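Local coordinates for protein type 6 secretion amidase effector 2 (Salmonella typhi, PDB 6WIN) that probably acts as a type 6 secretion toxin, an amidase that attacks rival bacteria by cutting amide bonds in their peptidoglycan, at residues S112-S115 with Y119-M122; D89-K92 with A96-R99; I31-G34 with T38-Q41; I57-F60 with Y65-H68; A44-K49 with N124-Y129. All coordinates share one frame; numbering follows the deposited sequence.

Interaction 1: S112-S115 with Y119-M122; sequences SVRS and YIRM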
loop_
_atom_site.group_PDB
_atom_site.type_symbol
_atom_site.label_atom_id
_atom_site.label_comp_id
_atom_site.label_asym_id
_atom_site.label_seq_id
_atom_site.Cartn_x
_atom_site.Cartn_y
_atom_site.Cartn_z
ATOM N N SER A 112 0.270 -16.744 1.211
ATOM C CA SER A 112 0.429 -16.436 -0.201
ATOM C C SER A 112 -0.929 -16.358 -0.887
ATOM O O SER A 112 -1.956 -16.796 -0.349
ATOM C CB SER A 112 1.312 -17.483 -0.882
ATOM O OG SER A 112 2.635 -17.445 -0.359
ATOM N N VAL A 113 -0.919 -15.778 -2.091
ATOM C CA VAL A 113 -2.147 -15.572 -2.846
ATOM C C VAL A 113 -2.845 -16.910 -3.097
ATOM O O VAL A 113 -2.203 -17.936 -3.362
ATOM C CB VAL A 113 -1.829 -14.826 -4.158
ATOM C CG1 VAL A 113 -1.087 -15.733 -5.158
ATOM C CG2 VAL A 113 -3.088 -14.291 -4.786
ATOM N N ARG A 114 -4.172 -16.903 -2.980
ATOM C CA ARG A 114 -4.997 -18.072 -3.254
ATOM C C ARG A 114 -5.430 -18.090 -4.723
ATOM O O ARG A 114 -5.236 -17.123 -5.464
ATOM C CB ARG A 114 -6.219 -18.090 -2.330
ATOM C CG ARG A 114 -5.909 -17.788 -0.841
ATOM C CD ARG A 114 -7.190 -17.759 -0.004
ATOM N NE ARG A 114 -7.736 -16.410 0.174
ATOM C CZ ARG A 114 -8.425 -16.009 1.240
ATOM N NH1 ARG A 114 -8.892 -14.767 1.309
ATOM N NH2 ARG A 114 -8.660 -16.859 2.236
ATOM N N SER A 115 -6.044 -19.213 -5.135
ATOM C CA SER A 115 -6.405 -19.412 -6.542
ATOM C C SER A 115 -7.359 -18.337 -7.039
ATOM O O SER A 115 -7.290 -17.930 -8.206
ATOM C CB SER A 115 -7.044 -20.785 -6.743
ATOM O OG SER A 115 -6.141 -21.822 -6.401
ATOM N N TYR A 119 -6.205 -12.858 -0.521
ATOM C CA TYR A 119 -5.236 -13.059 0.549
ATOM C C TYR A 119 -5.955 -13.022 1.892
ATOM O O TYR A 119 -6.813 -12.161 2.111
ATOM C CB TYR A 119 -4.152 -11.962 0.568
ATOM C CG TYR A 119 -3.296 -11.836 -0.669
ATOM C CD1 TYR A 119 -2.035 -12.417 -0.716
ATOM C CD2 TYR A 119 -3.732 -11.110 -1.772
ATOM C CE1 TYR A 119 -1.240 -12.297 -1.829
ATOM C CE2 TYR A 119 -2.945 -10.990 -2.897
ATOM C CZ TYR A 119 -1.699 -11.585 -2.916
ATOM O OH TYR A 119 -0.899 -11.469 -4.020
ATOM N N ILE A 120 -5.603 -13.947 2.793
ATOM C CA ILE A 120 -6.090 -13.848 4.169
ATOM C C ILE A 120 -5.584 -12.547 4.793
ATOM O O ILE A 120 -4.467 -12.094 4.512
ATOM C CB ILE A 120 -5.651 -15.054 5.021
ATOM C CG1 ILE A 120 -4.124 -15.187 5.017
ATOM C CG2 ILE A 120 -6.284 -16.331 4.518
ATOM C CD1 ILE A 120 -3.552 -15.742 6.318
ATOM N N ARG A 121 -6.422 -11.947 5.644
ATOM C CA ARG A 121 -6.117 -10.723 6.403
ATOM C C ARG A 121 -5.353 -9.705 5.554
ATOM O O ARG A 121 -4.288 -9.204 5.928
ATOM C CB ARG A 121 -5.359 -11.059 7.691
ATOM C CG ARG A 121 -6.139 -11.986 8.614
ATOM C CD ARG A 121 -5.227 -12.925 9.396
ATOM N NE ARG A 121 -4.290 -12.181 10.228
ATOM C CZ ARG A 121 -3.314 -12.728 10.945
ATOM N NH1 ARG A 121 -2.506 -11.947 11.658
ATOM N NH2 ARG A 121 -3.143 -14.046 10.954
HETATM N N MSE A 122 -5.933 -9.381 4.403
HETATM C CA MSE A 122 -5.188 -8.818 3.274
HETATM C C MSE A 122 -4.377 -7.562 3.620
HETATM O O MSE A 122 -3.177 -7.506 3.342
HETATM C CB MSE A 122 -6.162 -8.545 2.122
HETATM C CG MSE A 122 -5.535 -8.663 0.760
HETATM SE SE MSE A 122 -6.612 -7.925 -0.659
HETATM C CE MSE A 122 -7.567 -9.662 -0.946
HETATM O O HOH W 1 -3.802 -16.009 1.627
#

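Interaction 2: D89-K92 with A96-R99; sequences DQWK and AKPR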
loop_
_atom_site.group_PDB
_atom_site.type_symbol
_atom_site.label_atom_id
_atom_site.label_comp_id
_atom_site.label_asym_id
_atom_site.label_seq_id
_atom_site.Cartn_x
_atom_site.Cartn_y
_atom_site.Cartn_z
ATOM N N ASP A 89 1.405 4.883 6.763
ATOM C CA ASP A 89 0.023 4.915 6.300
ATOM C C ASP A 89 -0.868 5.694 7.261
ATOM O O ASP A 89 -0.408 6.314 8.225
ATOM C CB ASP A 89 -0.516 3.491 6.054
ATOM C CG ASP A 89 -0.477 2.590 7.296
ATOM O OD1 ASP A 89 -0.131 3.052 8.402
ATOM O OD2 ASP A 89 -0.812 1.390 7.147
ATOM N N GLN A 90 -2.161 5.685 6.953
ATOM C CA GLN A 90 -3.192 6.234 7.816
ATOM C C GLN A 90 -4.482 5.492 7.502
ATOM O O GLN A 90 -4.585 4.797 6.490
ATOM C CB GLN A 90 -3.376 7.747 7.600
ATOM C CG GLN A 90 -4.316 8.070 6.433
ATOM C CD GLN A 90 -4.521 9.560 6.200
ATOM O OE1 GLN A 90 -3.901 10.401 6.854
ATOM N NE2 GLN A 90 -5.398 9.893 5.255
ATOM N N TRP A 91 -5.471 5.644 8.378
ATOM C CA TRP A 91 -6.850 5.285 8.059
ATOM C C TRP A 91 -7.766 6.031 9.028
ATOM O O TRP A 91 -7.311 6.820 9.863
ATOM C CB TRP A 91 -7.077 3.763 8.053
ATOM C CG TRP A 91 -6.785 3.000 9.331
ATOM C CD1 TRP A 91 -7.670 2.714 10.334
ATOM C CD2 TRP A 91 -5.539 2.395 9.713
ATOM N NE1 TRP A 91 -7.047 1.984 11.325
ATOM C CE2 TRP A 91 -5.739 1.776 10.967
ATOM C CE3 TRP A 91 -4.273 2.319 9.117
ATOM C CZ2 TRP A 91 -4.718 1.089 11.640
ATOM C CZ3 TRP A 91 -3.257 1.635 9.794
ATOM C CH2 TRP A 91 -3.490 1.030 11.040
ATOM N N LYS A 92 -9.076 5.792 8.892
ATOM C CA LYS A 92 -10.063 6.685 9.494
ATOM C C LYS A 92 -10.151 6.559 11.015
ATOM O O LYS A 92 -10.693 7.463 11.657
ATOM C CB LYS A 92 -11.440 6.437 8.871
ATOM N N ALA A 96 -7.096 4.107 16.996
ATOM C CA ALA A 96 -5.964 3.246 16.680
ATOM C C ALA A 96 -4.925 3.950 15.821
ATOM O O ALA A 96 -3.757 3.542 15.814
ATOM C CB ALA A 96 -6.448 1.979 15.969
ATOM N N LYS A 97 -5.318 5.002 15.113
ATOM C CA LYS A 97 -4.450 5.676 14.147
ATOM C C LYS A 97 -4.651 7.179 14.287
ATOM O O LYS A 97 -5.181 7.835 13.384
ATOM C CB LYS A 97 -4.765 5.193 12.725
ATOM C CG LYS A 97 -3.657 5.404 11.691
ATOM C CD LYS A 97 -2.446 4.500 11.932
ATOM C CE LYS A 97 -1.453 4.621 10.793
ATOM N NZ LYS A 97 -0.194 3.855 11.008
ATOM N N PRO A 98 -4.257 7.760 15.431
ATOM C CA PRO A 98 -4.436 9.213 15.603
ATOM C C PRO A 98 -3.596 10.044 14.647
ATOM O O PRO A 98 -4.023 11.138 14.252
ATOM C CB PRO A 98 -4.030 9.448 17.066
ATOM C CG PRO A 98 -3.115 8.316 17.390
ATOM C CD PRO A 98 -3.665 7.139 16.629
ATOM N N ARG A 99 -2.412 9.564 14.269
ATOM C CA ARG A 99 -1.528 10.283 13.365
ATOM C C ARG A 99 -1.138 9.385 12.197
ATOM O O ARG A 99 -1.369 8.171 12.207
ATOM C CB ARG A 99 -0.263 10.767 14.081
ATOM C CG ARG A 99 -0.483 11.281 15.502
ATOM C CD ARG A 99 -1.244 12.612 15.564
ATOM N NE ARG A 99 -1.796 12.788 16.901
ATOM C CZ ARG A 99 -2.925 13.425 17.188
ATOM N NH1 ARG A 99 -3.640 13.989 16.236
ATOM N NH2 ARG A 99 -3.341 13.490 18.445
#

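Interaction 3: I31-G34 with T38-Q41; sequences IRVG and TWQQ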
loop_
_atom_site.group_PDB
_atom_site.type_symbol
_atom_site.label_atom_id
_atom_site.label_comp_id
_atom_site.label_asym_id
_atom_site.label_seq_id
_atom_site.Cartn_x
_atom_site.Cartn_y
_atom_site.Cartn_z
ATOM N N ILE A 31 1.012 13.069 -3.483
ATOM C CA ILE A 31 1.397 12.611 -4.823
ATOM C C ILE A 31 0.140 12.431 -5.660
ATOM O O ILE A 31 -0.830 11.827 -5.196
ATOM C CB ILE A 31 2.162 11.268 -4.785
ATOM C CG1 ILE A 31 3.151 11.215 -3.622
ATOM C CG2 ILE A 31 2.842 10.986 -6.134
ATOM C CD1 ILE A 31 4.355 12.085 -3.812
ATOM N N ARG A 32 0.162 12.912 -6.910
ATOM C CA ARG A 32 -0.983 12.717 -7.803
ATOM C C ARG A 32 -0.965 11.290 -8.350
ATOM O O ARG A 32 -0.607 11.027 -9.500
ATOM C CB ARG A 32 -0.990 13.733 -8.938
ATOM C CG ARG A 32 -2.266 13.634 -9.794
ATOM C CD ARG A 32 -2.636 14.944 -10.469
ATOM N NE ARG A 32 -2.480 16.091 -9.575
ATOM C CZ ARG A 32 -2.633 17.354 -9.963
ATOM N NH1 ARG A 32 -2.944 17.618 -11.228
ATOM N NH2 ARG A 32 -2.464 18.354 -9.099
ATOM N N VAL A 33 -1.384 10.341 -7.508
ATOM C CA VAL A 33 -1.503 8.957 -7.964
ATOM C C VAL A 33 -2.841 8.662 -8.627
ATOM O O VAL A 33 -3.021 7.569 -9.182
ATOM C CB VAL A 33 -1.276 7.992 -6.786
ATOM C CG1 VAL A 33 0.134 8.160 -6.262
ATOM C CG2 VAL A 33 -2.295 8.273 -5.686
ATOM N N GLY A 34 -3.785 9.597 -8.595
ATOM C CA GLY A 34 -5.084 9.328 -9.167
ATOM C C GLY A 34 -5.936 8.427 -8.289
ATOM O O GLY A 34 -5.600 8.090 -7.158
ATOM N N THR A 38 -7.904 3.193 -11.025
ATOM C CA THR A 38 -7.090 3.252 -12.236
ATOM C C THR A 38 -5.752 2.537 -12.097
ATOM O O THR A 38 -5.036 2.406 -13.094
ATOM C CB THR A 38 -6.829 4.712 -12.640
ATOM O OG1 THR A 38 -5.970 5.332 -11.669
ATOM C CG2 THR A 38 -8.149 5.490 -12.720
ATOM N N TRP A 39 -5.398 2.082 -10.896
ATOM C CA TRP A 39 -4.068 1.538 -10.657
ATOM C C TRP A 39 -3.909 0.172 -11.323
ATOM O O TRP A 39 -4.867 -0.598 -11.455
ATOM C CB TRP A 39 -3.796 1.418 -9.151
ATOM C CG TRP A 39 -3.741 2.743 -8.418
ATOM C CD1 TRP A 39 -3.723 3.990 -8.978
ATOM C CD2 TRP A 39 -3.713 2.941 -6.999
ATOM N NE1 TRP A 39 -3.680 4.951 -7.994
ATOM C CE2 TRP A 39 -3.680 4.333 -6.770
ATOM C CE3 TRP A 39 -3.728 2.074 -5.895
ATOM C CZ2 TRP A 39 -3.646 4.882 -5.482
ATOM C CZ3 TRP A 39 -3.697 2.615 -4.624
ATOM C CH2 TRP A 39 -3.656 4.009 -4.426
ATOM N N GLN A 40 -2.681 -0.115 -11.751
ATOM C CA GLN A 40 -2.280 -1.429 -12.241
ATOM C C GLN A 40 -1.295 -2.058 -11.264
ATOM O O GLN A 40 -0.393 -1.386 -10.751
ATOM C CB GLN A 40 -1.643 -1.339 -13.633
ATOM C CG GLN A 40 -1.340 -2.692 -14.264
ATOM C CD GLN A 40 -2.455 -3.182 -15.171
ATOM O OE1 GLN A 40 -2.596 -2.720 -16.313
ATOM N NE2 GLN A 40 -3.257 -4.123 -14.670
ATOM N N GLN A 41 -1.474 -3.352 -11.016
ATOM C CA GLN A 41 -0.593 -4.097 -10.126
ATOM C C GLN A 41 0.838 -4.153 -10.663
ATOM O O GLN A 41 1.083 -4.678 -11.753
ATOM C CB GLN A 41 -1.153 -5.509 -9.953
ATOM C CG GLN A 41 -0.301 -6.413 -9.105
ATOM C CD GLN A 41 -1.006 -7.693 -8.749
ATOM O OE1 GLN A 41 -2.159 -7.928 -9.142
ATOM N NE2 GLN A 41 -0.328 -8.534 -7.998
#

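Interaction 4: I57-F60 with Y65-H68; sequences IATF and YPNH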
loop_
_atom_site.group_PDB
_atom_site.type_symbol
_atom_site.label_atom_id
_atom_site.label_comp_id
_atom_site.label_asym_id
_atom_site.label_seq_id
_atom_site.Cartn_x
_atom_site.Cartn_y
_atom_site.Cartn_z
ATOM N N ILE A 57 2.805 1.809 -2.559
ATOM C CA ILE A 57 2.416 0.411 -2.660
ATOM C C ILE A 57 0.962 0.251 -2.226
ATOM O O ILE A 57 0.374 1.133 -1.599
ATOM C CB ILE A 57 3.351 -0.493 -1.831
ATOM C CG1 ILE A 57 3.231 -0.168 -0.331
ATOM C CG2 ILE A 57 4.791 -0.294 -2.294
ATOM C CD1 ILE A 57 4.057 -1.108 0.567
ATOM N N ALA A 58 0.376 -0.894 -2.572
ATOM C CA ALA A 58 -1.032 -1.130 -2.274
ATOM C C ALA A 58 -1.337 -2.620 -2.343
ATOM O O ALA A 58 -0.594 -3.397 -2.939
ATOM C CB ALA A 58 -1.943 -0.375 -3.246
ATOM N N THR A 59 -2.455 -2.999 -1.730
ATOM C CA THR A 59 -3.029 -4.327 -1.918
ATOM C C THR A 59 -3.602 -4.453 -3.328
ATOM O O THR A 59 -4.376 -3.598 -3.766
ATOM C CB THR A 59 -4.147 -4.562 -0.905
ATOM O OG1 THR A 59 -5.156 -3.555 -1.097
ATOM C CG2 THR A 59 -3.625 -4.489 0.540
ATOM N N PHE A 60 -3.251 -5.530 -4.030
ATOM C CA PHE A 60 -3.747 -5.769 -5.383
ATOM C C PHE A 60 -4.279 -7.186 -5.525
ATOM O O PHE A 60 -3.681 -8.139 -5.018
ATOM C CB PHE A 60 -2.659 -5.565 -6.443
ATOM C CG PHE A 60 -2.422 -4.134 -6.807
ATOM C CD1 PHE A 60 -3.147 -3.533 -7.831
ATOM C CD2 PHE A 60 -1.454 -3.394 -6.150
ATOM C CE1 PHE A 60 -2.919 -2.226 -8.184
ATOM C CE2 PHE A 60 -1.224 -2.084 -6.497
ATOM C CZ PHE A 60 -1.961 -1.499 -7.525
ATOM N N TYR A 65 -6.652 -2.767 -7.899
ATOM C CA TYR A 65 -6.960 -2.424 -6.513
ATOM C C TYR A 65 -8.362 -2.918 -6.184
ATOM O O TYR A 65 -9.306 -2.623 -6.926
ATOM C CB TYR A 65 -6.862 -0.910 -6.307
ATOM C CG TYR A 65 -6.980 -0.456 -4.874
ATOM C CD1 TYR A 65 -5.883 -0.502 -4.024
ATOM C CD2 TYR A 65 -8.181 0.020 -4.369
ATOM C CE1 TYR A 65 -5.978 -0.080 -2.717
ATOM C CE2 TYR A 65 -8.286 0.443 -3.048
ATOM C CZ TYR A 65 -7.178 0.392 -2.234
ATOM O OH TYR A 65 -7.254 0.802 -0.918
ATOM N N PRO A 66 -8.543 -3.682 -5.118
ATOM C CA PRO A 66 -9.889 -4.198 -4.800
ATOM C C PRO A 66 -10.736 -3.225 -3.975
ATOM O O PRO A 66 -10.847 -3.308 -2.753
ATOM C CB PRO A 66 -9.577 -5.480 -4.022
ATOM C CG PRO A 66 -8.289 -5.186 -3.321
ATOM C CD PRO A 66 -7.521 -4.192 -4.182
ATOM N N ASN A 67 -11.365 -2.273 -4.673
ATOM C CA ASN A 67 -12.244 -1.311 -4.008
ATOM C C ASN A 67 -13.390 -2.006 -3.287
ATOM O O ASN A 67 -13.896 -1.501 -2.278
ATOM C CB ASN A 67 -12.805 -0.314 -5.025
ATOM C CG ASN A 67 -11.717 0.418 -5.794
ATOM O OD1 ASN A 67 -11.335 0.010 -6.898
ATOM N ND2 ASN A 67 -11.223 1.516 -5.220
ATOM N N HIS A 68 -13.799 -3.163 -3.788
ATOM C CA HIS A 68 -14.918 -3.943 -3.285
ATOM C C HIS A 68 -14.596 -4.713 -2.011
ATOM O O HIS A 68 -15.478 -5.389 -1.480
ATOM C CB HIS A 68 -15.352 -4.925 -4.368
ATOM C CG HIS A 68 -14.208 -5.665 -4.994
ATOM N ND1 HIS A 68 -13.400 -5.109 -5.966
ATOM C CD2 HIS A 68 -13.728 -6.915 -4.779
ATOM C CE1 HIS A 68 -12.480 -5.986 -6.326
ATOM N NE2 HIS A 68 -12.655 -7.090 -5.621
#

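Interaction 5: A44-K49 with N124-Y129; sequences AVFGNK and NNAEAY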
loop_
_atom_site.group_PDB
_atom_site.type_symbol
_atom_site.label_atom_id
_atom_site.label_comp_id
_atom_site.label_asym_id
_atom_site.label_seq_id
_atom_site.Cartn_x
_atom_site.Cartn_y
_atom_site.Cartn_z
ATOM N N ALA A 44 5.889 -7.251 -6.905
ATOM C CA ALA A 44 5.654 -7.573 -5.500
ATOM C C ALA A 44 6.595 -6.773 -4.611
ATOM O O ALA A 44 7.735 -6.486 -4.978
ATOM C CB ALA A 44 5.848 -9.075 -5.233
ATOM N N VAL A 45 6.109 -6.408 -3.430
ATOM C CA VAL A 45 6.925 -5.674 -2.465
ATOM C C VAL A 45 7.775 -6.621 -1.620
ATOM O O VAL A 45 8.994 -6.459 -1.519
ATOM C CB VAL A 45 6.020 -4.796 -1.579
ATOM C CG1 VAL A 45 6.821 -4.198 -0.415
ATOM C CG2 VAL A 45 5.323 -3.719 -2.416
ATOM N N PHE A 46 7.157 -7.620 -0.989
ATOM C CA PHE A 46 7.897 -8.508 -0.096
ATOM C C PHE A 46 8.870 -9.367 -0.899
ATOM O O PHE A 46 8.464 -10.074 -1.824
ATOM C CB PHE A 46 6.940 -9.392 0.698
ATOM C CG PHE A 46 7.630 -10.211 1.758
ATOM C CD1 PHE A 46 8.062 -9.612 2.934
ATOM C CD2 PHE A 46 7.878 -11.558 1.565
ATOM C CE1 PHE A 46 8.708 -10.343 3.911
ATOM C CE2 PHE A 46 8.527 -12.308 2.544
ATOM C CZ PHE A 46 8.941 -11.696 3.717
ATOM N N GLY A 47 10.152 -9.325 -0.534
ATOM C CA GLY A 47 11.179 -10.022 -1.274
ATOM C C GLY A 47 11.845 -9.208 -2.363
ATOM O O GLY A 47 12.936 -9.576 -2.808
ATOM N N ASN A 48 11.224 -8.110 -2.799
ATOM C CA ASN A 48 11.766 -7.264 -3.863
ATOM C C ASN A 48 13.010 -6.542 -3.359
ATOM O O ASN A 48 12.922 -5.681 -2.480
ATOM C CB ASN A 48 10.702 -6.268 -4.315
ATOM C CG ASN A 48 11.091 -5.501 -5.577
ATOM O OD1 ASN A 48 12.266 -5.364 -5.907
ATOM N ND2 ASN A 48 10.090 -4.989 -6.282
ATOM N N LYS A 49 14.167 -6.873 -3.928
ATOM C CA LYS A 49 15.419 -6.260 -3.528
ATOM C C LYS A 49 15.705 -4.901 -4.123
ATOM O O LYS A 49 16.761 -4.328 -3.843
ATOM N N ASN A 124 -3.224 -6.667 6.353
ATOM C CA ASN A 124 -2.176 -7.033 7.304
ATOM C C ASN A 124 -1.324 -8.193 6.792
ATOM O O ASN A 124 -0.689 -8.901 7.585
ATOM C CB ASN A 124 -2.797 -7.375 8.663
ATOM C CG ASN A 124 -3.593 -6.218 9.237
ATOM O OD1 ASN A 124 -3.156 -5.079 9.185
ATOM N ND2 ASN A 124 -4.775 -6.504 9.763
ATOM N N ASN A 125 -1.287 -8.377 5.469
ATOM C CA ASN A 125 -0.594 -9.470 4.791
ATOM C C ASN A 125 0.476 -8.866 3.891
ATOM O O ASN A 125 0.153 -8.299 2.841
ATOM C CB ASN A 125 -1.591 -10.299 3.971
ATOM C CG ASN A 125 -1.011 -11.600 3.470
ATOM O OD1 ASN A 125 0.175 -11.694 3.150
ATOM N ND2 ASN A 125 -1.855 -12.629 3.410
ATOM N N ALA A 126 1.748 -9.019 4.276
ATOM C CA ALA A 126 2.839 -8.428 3.505
ATOM C C ALA A 126 2.861 -8.894 2.055
ATOM O O ALA A 126 3.383 -8.180 1.194
ATOM C CB ALA A 126 4.186 -8.748 4.148
ATOM N N GLU A 127 2.347 -10.094 1.769
ATOM C CA GLU A 127 2.383 -10.639 0.414
ATOM C C GLU A 127 1.310 -10.048 -0.496
ATOM O O GLU A 127 1.383 -10.236 -1.717
ATOM C CB GLU A 127 2.244 -12.169 0.466
ATOM C CG GLU A 127 3.437 -12.872 1.129
ATOM C CD GLU A 127 3.362 -14.386 1.020
ATOM O OE1 GLU A 127 3.018 -15.031 2.028
ATOM O OE2 GLU A 127 3.641 -14.925 -0.073
ATOM N N ALA A 128 0.335 -9.328 0.063
ATOM C CA ALA A 128 -0.706 -8.703 -0.741
ATOM C C ALA A 128 -0.270 -7.381 -1.367
ATOM O O ALA A 128 -1.024 -6.810 -2.164
ATOM C CB ALA A 128 -1.957 -8.474 0.112
ATOM N N TYR A 129 0.926 -6.895 -1.062
ATOM C CA TYR A 129 1.321 -5.547 -1.439
ATOM C C TYR A 129 2.184 -5.553 -2.690
ATOM O O TYR A 129 3.150 -6.316 -2.793
ATOM C CB TYR A 129 2.049 -4.853 -0.288
ATOM C CG TYR A 129 1.064 -4.416 0.758
ATOM C CD1 TYR A 129 0.656 -5.291 1.775
ATOM C CD2 TYR A 129 0.497 -3.148 0.707
ATOM C CE1 TYR A 129 -0.279 -4.901 2.715
ATOM C CE2 TYR A 129 -0.429 -2.740 1.641
ATOM C CZ TYR A 129 -0.814 -3.616 2.646
ATOM O OH TYR A 129 -1.749 -3.192 3.555
HETATM O O HOH W 2 4.316 -8.329 -1.333
#

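Interaction 1: S112-S115 with Y119-M122
Ser-112 O and Ile-120 N are joined through one water, which donates to Ser-112 O at 2.8 Å and accepts from Ile-120 N at 3.0 Å. Beside this bridge the direct contact is made by side chains. Val-113 lies over one face of the Tyr-119 ring: CG2 stands 4.0 Å from the ring centroid and 28° off the normal, which meets the definition of a CH-pi contact. Its CB reaches the phenol end as well, 3.5 Å from Tyr-119 CZ, so both atoms crowd the hydroxyl half of the ring. The two segments belong to the long loop between strands 101-106 and 129-133, and here that loop folds back on itself without regular strand or helix pairing. Arg-114 takes its chain across Ile-120 at about a right angle. A bend at its third torsion, -95°, turns the guanidinium back over the backbone, and Ile-120 N sits 3.7 Å from its plane, toward the rim. NH2 touches Ile-120 CG2 at 3.3 Å, an apolar partner. NH1 is 3.4 Å from Tyr-119 O, but the angle is too poor for a hydrogen bond. Arg-114 NE makes a weak hydrogen bond to Thr-118 OG1. Tyr-119 is buried and touches Asn-125, whereas Val-113 and Arg-114 are exposed; the hydroxyl of Ser-112 turns to Glu-127.

Interaction 2: D89-K92 with A96-R99
Lys-97 reaches past Trp-91 to the carboxylate of Asp-89, and its chain makes the tight part of this contact. NZ donates to Asp-89 OD1 at 2.7 Å, closing a salt bridge in which the ammonium meets the oxygen almost in line with its C-O bond. On the way, CD lies 3.8 Å from the centroid of the Trp-91 six-membered ring and only 17° off its normal, a CH-pi contact over the face. CE is 3.6 Å from Trp-91 CZ3 and also 3.8 Å from Gln-90 CA, so this methylene touches both the indole and the backbone. The chain is bent once, at its second torsion (70°), and runs extended from there to NZ. Both segments lie in the connection between strands 84-89 and 101-106, antiparallel neighbours in the sheet, and the salt bridge ties the end of the first strand to the loop leading into the second. NZ also hydrogen-bonds to Ser-101 OG, while Asp-89 OD2 is taken by Arg-103 and His-73. The other side of the contact is loose. Ala-96 is exposed, and Ala-96 CB, though directed toward 89-92, comes no closer than 4.7 Å, to Trp-91 NE1. At Arg-99 the nearest approach is between backbone oxygens, Asp-89 O to Arg-99 O at 4.5 Å, and the guanidinium leaves to form a salt bridge with Glu-15.

Interaction 3: I31-G34 with T38-Q41
Val-33 and Gly-34 form the end of a segment that leaves helix 23-30 through an inverse gamma turn centred on Arg-32, closed by Val-33 N donating to Ile-31 O at 2.8 Å. Gly-34 then takes a positive phi, a conformation favouring glycine. Across the contact the nearest CA atoms, Gly-34 and Thr-38, are 7.1 Å apart, and the bond joining the segments comes from a side chain. Trp-39 NE1 donates to Val-33 O at 2.9 Å with an N-H...O angle of 151°. The oxygen lies close to the indole plane, at the ring edge, but the donor stands 49° out of the carbonyl plane. With CG turned beside its own backbone N (chi1 -65°), Trp-39 directs the pyrrole edge back toward 31-34. The bond thus ties the exit of the helix to the residues leading into strand 40-44, an outer strand of the antiparallel sheet. Next to it, Val-33 CG2 packs on Trp-39 CZ2 at 3.7 Å. Val-33 also rests on Ile-27 and Gln-28, and Trp-39 on Val-24, so both side chains lie against the helix. The Trp-39 ring meets that of Tyr-65 edge-to-face, and Thr-38 OG1 is bonded to Gln-35 O.

Interaction 4: I57-F60 with Y65-H68
Tyr-65 sets the CD1 edge of its ring against Ala-58 CB, with Thr-59 also in contact, where the connection from strand 56-59 to strand 74-81 of the antiparallel sheet packs on the end of the first strand. Its CB makes no close contact with 57-60, but CG is set anti to the backbone N (chi1 -172°), and this carries the ring along the strand end. CD1 is the first ring atom to meet it, 3.5 Å from Thr-59 O and 4.0 Å from Ala-58 CB, the methyl lying near the ring plane. CE1 follows at 3.9 Å from Thr-59 OG1. CZ and OH extend beyond 57-60, and OH comes near Asn-72 OD1. Behind CB, the main chain is packed too: Phe-60 CD1 approaches Tyr-65 N at 3.6 Å, a contact of ring carbon and amide without a hydrogen bond. Thr-59 OG1 accepts from His-73 N, which fixes the side chain that Tyr-65 passes. Pro-66 is the centre of an inverse gamma turn, whose bond from Asn-67 N to Tyr-65 O is weak, and its carbonyl is held by Asn-72 ND2. The proline ring meets the same carbonyl as Tyr-65 does, with Pro-66 CD 3.2 Å from Thr-59 O.

Interaction 5: A44-K49 with N124-Y129
Val-45 N donates to Tyr-129 O at 3.0 Å with an N-H...O angle of 157°, the donor tilted 28° from the carbonyl plane. A water sits beside this bond and bonds three backbone groups: it donates to Tyr-129 O at 2.7 Å and to Ala-126 O at 2.7 Å, and accepts from Phe-46 N at 2.9 Å. Tyr-129 O is therefore gripped twice. Side chains close in around these polar atoms, Val-45 CG2 on Tyr-129 CB at 4.1 Å and Phe-46 CD1 on Ala-126 CB at 4.2 Å. Swung away from its own amide nitrogen (chi1 -173°), the Phe-46 ring reaches the alanine methyl. In the next shell each segment is shaped by its own turn. Val-45 to Asn-48 is a type II beta turn with Gly-47 at its third position, and Asn-48 ND2 reaches back to Ala-44 O at 3.1 Å. In the other segment, Asn-125 OD1 accepts from Glu-127 N at 3.0 Å in an Asx turn, while Asn-125 ND2 bonds to Ile-120 O and Gly-111 O. Gln-80 OE1 accepts from Gly-47 N. The contact lies where strand 40-44 ends and its antiparallel neighbour 129-133 begins, with Val-45 packing on Ile-57 of strand 56-59 and on Phe-77 of strand 74-81.

Interactions 1, 4 and 5 form a continuous patch. Ser-112 OG and Glu-127 OE2, 2.7 Å apart, join 1 to 5, while Phe-60 N and Ala-128 O, 3.2 Å apart, join 4 to 5. Interaction 3 meets 4 through Trp-39 CZ3 and Ala-58 CB at 3.7 Å, and its centre is about 11 Å from that of 4. Interaction 2 stands apart, about 18 Å from 4 between centres and about 8 Å between nearest atoms, yet His-73 connects the two, bonded to Thr-59 OG1 through N and to Asp-89 OD2 through NE2. Along the chain, interactions 1, 2 and 4 are nested within the span of chain closed by interaction 5.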